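Local coordinates for protein RNA 2'-o-ribose methyltransferase (Thermus thermophilus, PDB 1IPA) that probably transfers methyl groups to the 2'-hydroxyl of ribose in RNA, using an active site built on a deep trefoil knot, at residues F29-A34 / E38-A43; Q157-R160 / V165-S168; W182-N187 / A228-V233. All coordinates share one frame; numbering follows the deposited sequence.

Interaction 1: F29-A34 / E38-A43; sequences FLIEGA and ERALQA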
loop_
_atom_site.group_PDB
_atom_site.type_symbol
_atom_site.label_atom_id
_atom_site.label_comp_id
_atom_site.label_asym_id
_atom_site.label_seq_id
_atom_site.Cartn_x
_atom_site.Cartn_y
_atom_site.Cartn_z
ATOM N N PHE A 29 -1.065 12.697 10.172
ATOM C CA PHE A 29 0.066 12.035 9.543
ATOM C C PHE A 29 0.663 12.914 8.455
ATOM O O PHE A 29 0.002 13.815 7.932
ATOM C CB PHE A 29 -0.342 10.658 8.973
ATOM C CG PHE A 29 -1.364 10.723 7.866
ATOM C CD1 PHE A 29 -0.990 10.485 6.544
ATOM C CD2 PHE A 29 -2.705 11.000 8.143
ATOM C CE1 PHE A 29 -1.928 10.520 5.515
ATOM C CE2 PHE A 29 -3.653 11.037 7.113
ATOM C CZ PHE A 29 -3.255 10.793 5.794
ATOM N N LEU A 30 1.924 12.643 8.134
ATOM C CA LEU A 30 2.647 13.407 7.143
ATOM C C LEU A 30 2.553 12.765 5.777
ATOM O O LEU A 30 2.493 11.538 5.647
ATOM C CB LEU A 30 4.116 13.520 7.551
ATOM C CG LEU A 30 4.388 14.124 8.931
ATOM C CD1 LEU A 30 5.805 13.791 9.367
ATOM C CD2 LEU A 30 4.154 15.621 8.892
ATOM N N ILE A 31 2.526 13.606 4.753
ATOM C CA ILE A 31 2.459 13.121 3.396
ATOM C C ILE A 31 3.569 13.782 2.582
ATOM O O ILE A 31 3.455 14.940 2.183
ATOM C CB ILE A 31 1.094 13.430 2.768
ATOM C CG1 ILE A 31 -0.027 12.846 3.649
ATOM C CG2 ILE A 31 1.041 12.863 1.357
ATOM C CD1 ILE A 31 -1.454 13.108 3.129
ATOM N N GLU A 32 4.645 13.036 2.356
ATOM C CA GLU A 32 5.802 13.509 1.590
ATOM C C GLU A 32 5.666 13.241 0.081
ATOM O O GLU A 32 5.393 12.113 -0.339
ATOM C CB GLU A 32 7.075 12.840 2.130
ATOM C CG GLU A 32 8.325 12.999 1.281
ATOM C CD GLU A 32 9.613 12.619 2.039
ATOM O OE1 GLU A 32 9.611 11.620 2.799
ATOM O OE2 GLU A 32 10.636 13.319 1.863
ATOM N N GLY A 33 5.851 14.283 -0.725
ATOM C CA GLY A 33 5.765 14.129 -2.164
ATOM C C GLY A 33 4.547 14.772 -2.792
ATOM O O GLY A 33 3.419 14.580 -2.328
ATOM N N ALA A 34 4.774 15.520 -3.866
ATOM C CA ALA A 34 3.704 16.211 -4.574
ATOM C C ALA A 34 2.631 15.283 -5.134
ATOM O O ALA A 34 1.438 15.622 -5.124
ATOM C CB ALA A 34 4.289 17.051 -5.691
ATOM N N GLU A 38 -1.198 14.928 -3.773
ATOM C CA GLU A 38 -2.308 15.115 -4.698
ATOM C C GLU A 38 -3.318 13.983 -4.625
ATOM O O GLU A 38 -4.521 14.226 -4.529
ATOM C CB GLU A 38 -1.807 15.242 -6.127
ATOM C CG GLU A 38 -2.903 15.634 -7.084
ATOM C CD GLU A 38 -2.411 15.725 -8.499
ATOM O OE1 GLU A 38 -1.907 14.697 -8.999
ATOM O OE2 GLU A 38 -2.523 16.819 -9.105
ATOM N N ARG A 39 -2.835 12.745 -4.672
ATOM C CA ARG A 39 -3.726 11.592 -4.591
ATOM C C ARG A 39 -4.524 11.635 -3.292
ATOM O O ARG A 39 -5.675 11.209 -3.251
ATOM C CB ARG A 39 -2.932 10.292 -4.659
ATOM C CG ARG A 39 -2.200 10.083 -5.967
ATOM C CD ARG A 39 -1.176 8.952 -5.845
ATOM N NE ARG A 39 -0.372 8.795 -7.056
ATOM C CZ ARG A 39 -0.839 8.313 -8.201
ATOM N NH1 ARG A 39 -2.108 7.937 -8.289
ATOM N NH2 ARG A 39 -0.043 8.216 -9.260
ATOM N N ALA A 40 -3.914 12.159 -2.234
ATOM C CA ALA A 40 -4.595 12.249 -0.949
ATOM C C ALA A 40 -5.748 13.238 -1.056
ATOM O O ALA A 40 -6.828 13.013 -0.508
ATOM C CB ALA A 40 -3.618 12.675 0.142
ATOM N N LEU A 41 -5.512 14.330 -1.771
ATOM C CA LEU A 41 -6.535 15.350 -1.972
ATOM C C LEU A 41 -7.658 14.757 -2.809
ATOM O O LEU A 41 -8.837 14.970 -2.527
ATOM C CB LEU A 41 -5.928 16.566 -2.674
ATOM C CG LEU A 41 -4.994 17.367 -1.760
ATOM C CD1 LEU A 41 -4.313 18.495 -2.538
ATOM C CD2 LEU A 41 -5.808 17.918 -0.587
ATOM N N GLN A 42 -7.279 14.001 -3.832
ATOM C CA GLN A 42 -8.240 13.342 -4.702
ATOM C C GLN A 42 -9.077 12.304 -3.954
ATOM O O GLN A 42 -10.163 11.940 -4.402
ATOM C CB GLN A 42 -7.514 12.675 -5.874
ATOM C CG GLN A 42 -7.095 13.660 -6.953
ATOM C CD GLN A 42 -6.197 13.040 -8.002
ATOM O OE1 GLN A 42 -6.478 11.955 -8.522
ATOM N NE2 GLN A 42 -5.107 13.732 -8.330
ATOM N N ALA A 43 -8.580 11.834 -2.813
ATOM C CA ALA A 43 -9.298 10.832 -2.026
ATOM C C ALA A 43 -10.158 11.435 -0.922
ATOM O O ALA A 43 -10.838 10.712 -0.200
ATOM C CB ALA A 43 -8.311 9.825 -1.421
#

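Interaction 2: Q157-R160 / V165-S168; sequences QVIR and VVFS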
loop_
_atom_site.group_PDB
_atom_site.type_symbol
_atom_site.label_atom_id
_atom_site.label_comp_id
_atom_site.label_asym_id
_atom_site.label_seq_id
_atom_site.Cartn_x
_atom_site.Cartn_y
_atom_site.Cartn_z
ATOM N N GLN A 157 6.232 4.838 5.215
ATOM C CA GLN A 157 6.748 3.870 4.242
ATOM C C GLN A 157 5.668 3.232 3.380
ATOM O O GLN A 157 5.905 2.946 2.215
ATOM C CB GLN A 157 7.605 2.779 4.908
ATOM C CG GLN A 157 7.262 2.442 6.342
ATOM C CD GLN A 157 7.703 3.517 7.330
ATOM O OE1 GLN A 157 8.878 3.893 7.372
ATOM N NE2 GLN A 157 6.763 4.010 8.130
ATOM N N VAL A 158 4.484 3.011 3.940
ATOM C CA VAL A 158 3.398 2.428 3.161
ATOM C C VAL A 158 2.978 3.457 2.118
ATOM O O VAL A 158 2.678 3.118 0.981
ATOM C CB VAL A 158 2.176 2.087 4.041
ATOM C CG1 VAL A 158 1.065 1.526 3.184
ATOM C CG2 VAL A 158 2.570 1.074 5.116
ATOM N N ILE A 159 2.967 4.723 2.516
ATOM C CA ILE A 159 2.595 5.799 1.611
ATOM C C ILE A 159 3.615 5.985 0.478
ATOM O O ILE A 159 3.227 6.124 -0.677
ATOM C CB ILE A 159 2.409 7.139 2.386
ATOM C CG1 ILE A 159 1.094 7.092 3.182
ATOM C CG2 ILE A 159 2.434 8.317 1.420
ATOM C CD1 ILE A 159 0.972 8.176 4.274
ATOM N N ARG A 160 4.909 5.989 0.790
ATOM C CA ARG A 160 5.899 6.161 -0.268
ATOM C C ARG A 160 5.976 4.950 -1.203
ATOM O O ARG A 160 5.924 5.105 -2.409
ATOM C CB ARG A 160 7.306 6.421 0.289
ATOM C CG ARG A 160 8.256 6.874 -0.825
ATOM C CD ARG A 160 9.724 6.516 -0.635
ATOM N NE ARG A 160 10.539 7.144 -1.686
ATOM C CZ ARG A 160 11.856 6.987 -1.832
ATOM N NH1 ARG A 160 12.543 6.213 -0.996
ATOM N NH2 ARG A 160 12.492 7.616 -2.819
ATOM N N VAL A 165 -1.088 5.240 -3.508
ATOM C CA VAL A 165 -2.202 4.373 -3.872
ATOM C C VAL A 165 -3.004 3.885 -2.662
ATOM O O VAL A 165 -4.171 3.519 -2.807
ATOM C CB VAL A 165 -1.683 3.168 -4.717
ATOM C CG1 VAL A 165 -2.610 1.987 -4.611
ATOM C CG2 VAL A 165 -1.544 3.598 -6.178
ATOM N N VAL A 166 -2.388 3.895 -1.477
ATOM C CA VAL A 166 -3.072 3.456 -0.255
ATOM C C VAL A 166 -4.306 4.279 0.088
ATOM O O VAL A 166 -5.194 3.801 0.790
ATOM C CB VAL A 166 -2.157 3.509 0.991
ATOM C CG1 VAL A 166 -1.203 2.366 0.972
ATOM C CG2 VAL A 166 -1.399 4.834 1.042
ATOM N N PHE A 167 -4.346 5.517 -0.396
ATOM C CA PHE A 167 -5.465 6.415 -0.130
ATOM C C PHE A 167 -6.723 6.049 -0.917
ATOM O O PHE A 167 -7.794 6.591 -0.655
ATOM C CB PHE A 167 -5.075 7.865 -0.471
ATOM C CG PHE A 167 -3.870 8.363 0.276
ATOM C CD1 PHE A 167 -2.831 8.989 -0.402
ATOM C CD2 PHE A 167 -3.764 8.192 1.651
ATOM C CE1 PHE A 167 -1.709 9.428 0.271
ATOM C CE2 PHE A 167 -2.635 8.634 2.339
ATOM C CZ PHE A 167 -1.610 9.249 1.650
ATOM N N SER A 168 -6.598 5.127 -1.866
ATOM C CA SER A 168 -7.733 4.750 -2.703
ATOM C C SER A 168 -7.999 3.246 -2.908
ATOM O O SER A 168 -9.136 2.855 -3.168
ATOM C CB SER A 168 -7.585 5.434 -4.066
ATOM O OG SER A 168 -6.311 5.169 -4.638
#

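Interaction 3: W182-N187 / A228-V233; sequences WIKQHN and AAQTQV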
loop_
_atom_site.group_PDB
_atom_site.type_symbol
_atom_site.label_atom_id
_atom_site.label_comp_id
_atom_site.label_asym_id
_atom_site.label_seq_id
_atom_site.Cartn_x
_atom_site.Cartn_y
_atom_site.Cartn_z
ATOM N N TRP A 182 -14.032 -15.662 5.463
ATOM C CA TRP A 182 -14.643 -14.660 4.598
ATOM C C TRP A 182 -14.728 -15.175 3.152
ATOM O O TRP A 182 -15.771 -15.068 2.502
ATOM C CB TRP A 182 -13.827 -13.366 4.635
ATOM C CG TRP A 182 -14.447 -12.253 3.848
ATOM C CD1 TRP A 182 -15.464 -11.440 4.245
ATOM C CD2 TRP A 182 -14.124 -11.869 2.507
ATOM N NE1 TRP A 182 -15.799 -10.574 3.234
ATOM C CE2 TRP A 182 -14.992 -10.815 2.155
ATOM C CE3 TRP A 182 -13.186 -12.316 1.567
ATOM C CZ2 TRP A 182 -14.954 -10.197 0.900
ATOM C CZ3 TRP A 182 -13.147 -11.702 0.318
ATOM C CH2 TRP A 182 -14.028 -10.653 -0.002
ATOM N N ILE A 183 -13.620 -15.729 2.664
ATOM C CA ILE A 183 -13.547 -16.261 1.303
ATOM C C ILE A 183 -14.694 -17.241 1.067
ATOM O O ILE A 183 -15.485 -17.079 0.140
ATOM C CB ILE A 183 -12.210 -17.021 1.058
ATOM C CG1 ILE A 183 -11.014 -16.147 1.440
ATOM C CG2 ILE A 183 -12.109 -17.440 -0.402
ATOM C CD1 ILE A 183 -10.838 -14.940 0.585
ATOM N N LYS A 184 -14.768 -18.258 1.918
ATOM C CA LYS A 184 -15.803 -19.278 1.807
ATOM C C LYS A 184 -17.198 -18.701 1.978
ATOM O O LYS A 184 -18.150 -19.180 1.373
ATOM C CB LYS A 184 -15.555 -20.384 2.835
ATOM C CG LYS A 184 -14.163 -20.996 2.707
ATOM C CD LYS A 184 -13.912 -21.457 1.267
ATOM C CE LYS A 184 -12.440 -21.379 0.879
ATOM N NZ LYS A 184 -12.284 -21.478 -0.596
ATOM N N GLN A 185 -17.306 -17.659 2.792
ATOM C CA GLN A 185 -18.585 -17.011 3.044
ATOM C C GLN A 185 -19.202 -16.486 1.747
ATOM O O GLN A 185 -20.428 -16.449 1.598
ATOM C CB GLN A 185 -18.395 -15.857 4.031
ATOM C CG GLN A 185 -19.681 -15.329 4.623
ATOM C CD GLN A 185 -20.514 -16.439 5.229
ATOM O OE1 GLN A 185 -19.997 -17.294 5.954
ATOM N NE2 GLN A 185 -21.812 -16.431 4.942
ATOM N N HIS A 186 -18.350 -16.083 0.809
ATOM C CA HIS A 186 -18.830 -15.563 -0.466
ATOM C C HIS A 186 -18.585 -16.515 -1.626
ATOM O O HIS A 186 -18.676 -16.118 -2.790
ATOM C CB HIS A 186 -18.178 -14.212 -0.775
ATOM C CG HIS A 186 -18.549 -13.127 0.185
ATOM N ND1 HIS A 186 -18.025 -13.044 1.456
ATOM C CD2 HIS A 186 -19.411 -12.089 0.065
ATOM C CE1 HIS A 186 -18.545 -12.000 2.078
ATOM N NE2 HIS A 186 -19.389 -11.404 1.256
ATOM N N ASN A 187 -18.300 -17.774 -1.306
ATOM C CA ASN A 187 -18.020 -18.781 -2.323
ATOM C C ASN A 187 -17.066 -18.197 -3.358
ATOM O O ASN A 187 -17.306 -18.274 -4.561
ATOM C CB ASN A 187 -19.315 -19.254 -3.001
ATOM C CG ASN A 187 -20.090 -20.253 -2.149
ATOM O OD1 ASN A 187 -19.507 -21.173 -1.573
ATOM N ND2 ASN A 187 -21.408 -20.085 -2.079
ATOM N N ALA A 228 -7.630 -25.000 1.435
ATOM C CA ALA A 228 -8.795 -24.187 1.111
ATOM C C ALA A 228 -8.852 -23.742 -0.346
ATOM O O ALA A 228 -9.915 -23.365 -0.839
ATOM C CB ALA A 228 -8.847 -22.970 2.019
ATOM N N ALA A 229 -7.724 -23.793 -1.039
ATOM C CA ALA A 229 -7.675 -23.354 -2.434
ATOM C C ALA A 229 -8.294 -24.322 -3.432
ATOM O O ALA A 229 -8.197 -25.532 -3.276
ATOM C CB ALA A 229 -6.230 -23.073 -2.835
ATOM N N GLN A 230 -8.934 -23.770 -4.460
ATOM C CA GLN A 230 -9.532 -24.576 -5.515
ATOM C C GLN A 230 -8.410 -24.982 -6.469
ATOM O O GLN A 230 -8.501 -25.991 -7.169
ATOM C CB GLN A 230 -10.582 -23.773 -6.291
ATOM C CG GLN A 230 -11.965 -23.712 -5.654
ATOM C CD GLN A 230 -11.941 -23.171 -4.237
ATOM O OE1 GLN A 230 -12.167 -23.908 -3.281
ATOM N NE2 GLN A 230 -11.664 -21.883 -4.097
ATOM N N THR A 231 -7.350 -24.180 -6.491
ATOM C CA THR A 231 -6.213 -24.447 -7.357
ATOM C C THR A 231 -4.931 -23.965 -6.697
ATOM O O THR A 231 -4.922 -22.931 -6.034
ATOM C CB THR A 231 -6.336 -23.703 -8.707
ATOM O OG1 THR A 231 -7.643 -23.902 -9.258
ATOM C CG2 THR A 231 -5.297 -24.225 -9.688
ATOM N N GLN A 232 -3.855 -24.719 -6.876
ATOM C CA GLN A 232 -2.559 -24.350 -6.334
ATOM C C GLN A 232 -1.665 -24.115 -7.533
ATOM O O GLN A 232 -1.669 -24.889 -8.489
ATOM C CB GLN A 232 -2.007 -25.455 -5.446
ATOM C CG GLN A 232 -2.544 -25.369 -4.034
ATOM C CD GLN A 232 -2.275 -26.618 -3.231
ATOM O OE1 GLN A 232 -1.130 -27.079 -3.131
ATOM N NE2 GLN A 232 -3.329 -27.172 -2.647
ATOM N N VAL A 233 -0.884 -23.049 -7.477
ATOM C CA VAL A 233 -0.072 -22.692 -8.614
ATOM C C VAL A 233 1.317 -22.148 -8.241
ATOM O O VAL A 233 1.546 -21.707 -7.117
ATOM C CB VAL A 233 -0.893 -21.663 -9.444
ATOM C CG1 VAL A 233 -0.239 -20.296 -9.410
ATOM C CG2 VAL A 233 -1.126 -22.181 -10.836
#

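Interaction 1: F29-A34 / E38-A43
Ile-31 and Ala-40 face each other across a strand-turn-helix unit, with their CA atoms 8.3 Å apart, in the N-terminal domain, whose fold resembles that of ribosomal protein eL30. Strand 28-32 forms one border of the five-stranded mixed sheet within the chain. It gives way at Gly-33, which has a positive phi of 110° and takes the N-cap position, to helix 34-42. Ala-34, the next residue, opens the first helical turn. Its O accepts a hydrogen bond from Glu-38 N at 3.0 Å, with an N-H...O angle of 149°; this ordinary i to i+4 bond joins the two segments.

The side-chain contact is small and apolar. Ile-31 has CG1 anti to its carbonyl carbon, and from there the chain runs fully extended (chi2 179°), which carries CD1 out from the strand to the helix. The methyl meets Ala-40 CB end to end at 3.7 Å. Around this pair, Ile-31 also touches Glu-36 and Ile-37 of the helix and Ala-100 of the neighbouring strand 96-101, so the isoleucine fills the layer between its own sheet and the helix. Ala-34 packs against helix 59-66, while Phe-167 from the SpoU methylase domain rests on Ala-40.

Glu-38 behaves differently along its length. Its carboxylate leads away from the strand and OE1 forms a salt bridge with Arg-35, whereas the base of the side chain stays at the turn, where CB lies 3.4 Å from Ala-34 O.

Interaction 2: Q157-R160 / V165-S168
Val-158 and Val-166 make the tightest contact here: their CG1 methyls stand only 3.3 Å apart, the two side chains slanting across one another. Beside them Ile-159 takes up the rest of the contact. Its CG1 lies 4.0 Å from Val-166 CG2 and, nearer, 3.8 Å from Phe-167 CZ. The isoleucine CD1 also reaches the same ring carbon at 3.8 Å, so that the far corner of the ring, CZ with CE2, sits against the outer half of the isoleucine. The two side chains run at about a right angle, and the approach to the ring is oblique.

Val-166 serves both neighbours because its methyls are split. CG1, anti to the carbonyl carbon (chi1 -76°), is directed to Val-158, while CG2 sits between the backbone N and the carbonyl carbon and turns to Ile-159. The same CG2 lies 4.1 Å above the centre of the Phe-167 ring and covers that face.

The next shell is polar. Ser-162, in the turn between the segments, has its OG within hydrogen-bonding reach of the carbonyl oxygens of Val-158 and Ile-159, which must share its single proton, and receives a weak bond from Val-166 N, tying the helix end to the 3-10 turn. Ser-155 OG holds Val-158 N. Farther out, Pro-127 and Leu-134 of helix 127-140 back the two valines, whereas Phe-29 meets both Ile-159 and Phe-167 from the other domain.

A short helix doubled back onto a 3-10 turn thus forms a small hydrophobic cluster of the SpoU methylase domain, built into its interface with the eL30-like domain.

Interaction 3: W182-N187 / A228-V233
Lys-184 reaches from helix 176-185 to Ala-228, which shortly precedes strand 231-233, by curling its side chain. CB starts the chain on the flank of its helix, and CG is anti to the carbonyl carbon. The chain then bends at chi2 (-53°) and runs on nearly extended through CD, which still touches nothing of 228-233, to CE and NZ. CE is the first atom to arrive: it lies 4.1 Å from Ala-228 CB and 3.6 Å from that residue's O. NZ completes the approach with a hydrogen bond of 3.0 Å to Ala-228 O, tilted 27° from the carbonyl plane. A positive charge on NZ probably strengthens this bond. The side chain of Gln-230 approaches from the opposite direction and ends near the lysine NZ.

The helix that carries the lysine is terminated just beyond it. Asn-187, with positive phi, is the C-prime residue of a Schellman motif, its N bonding to Lys-184 O and Leu-188 N to Ile-183 O. His-186 turns back too: ND1 donates to Trp-182 O at 3.2 Å along an almost straight line, 174°. The backbone N of His-186 reaches that oxygen from the other face of the carbonyl plane, so two donors grip it. Pro-112 touches both the tryptophan and the histidine.

Past the Schellman turn the chain enters strand 190-193, which pairs with strand 231-233 at the border of the parallel sheet. The contact therefore ties together the chain leading into two neighbouring strands of the Rossmann-like fold.

Interactions 1, 2 and 3 follow one another along the chain without overlap. Interactions 1 and 2 are neighbours in space, with centres about 9 Å apart, though they belong to different domains: 29-34 and 38-43 to the eL30-like one, 157-160 and 165-168 to the SpoU methylase one. They touch directly, for instance through Phe-29 CE1 and Phe-167 CE2 at 3.8 Å, and together form a hydrophobic interdomain seam. Interaction 3 shares the methylase domain with interaction 2 but lies at its far surface, with centres about 28 Å apart, and about 35 Å from the centre of interaction 1 across the chain's centre. Two contacts thus belong to the domain interface, and the third is a separate surface tie at the border of the parallel sheet.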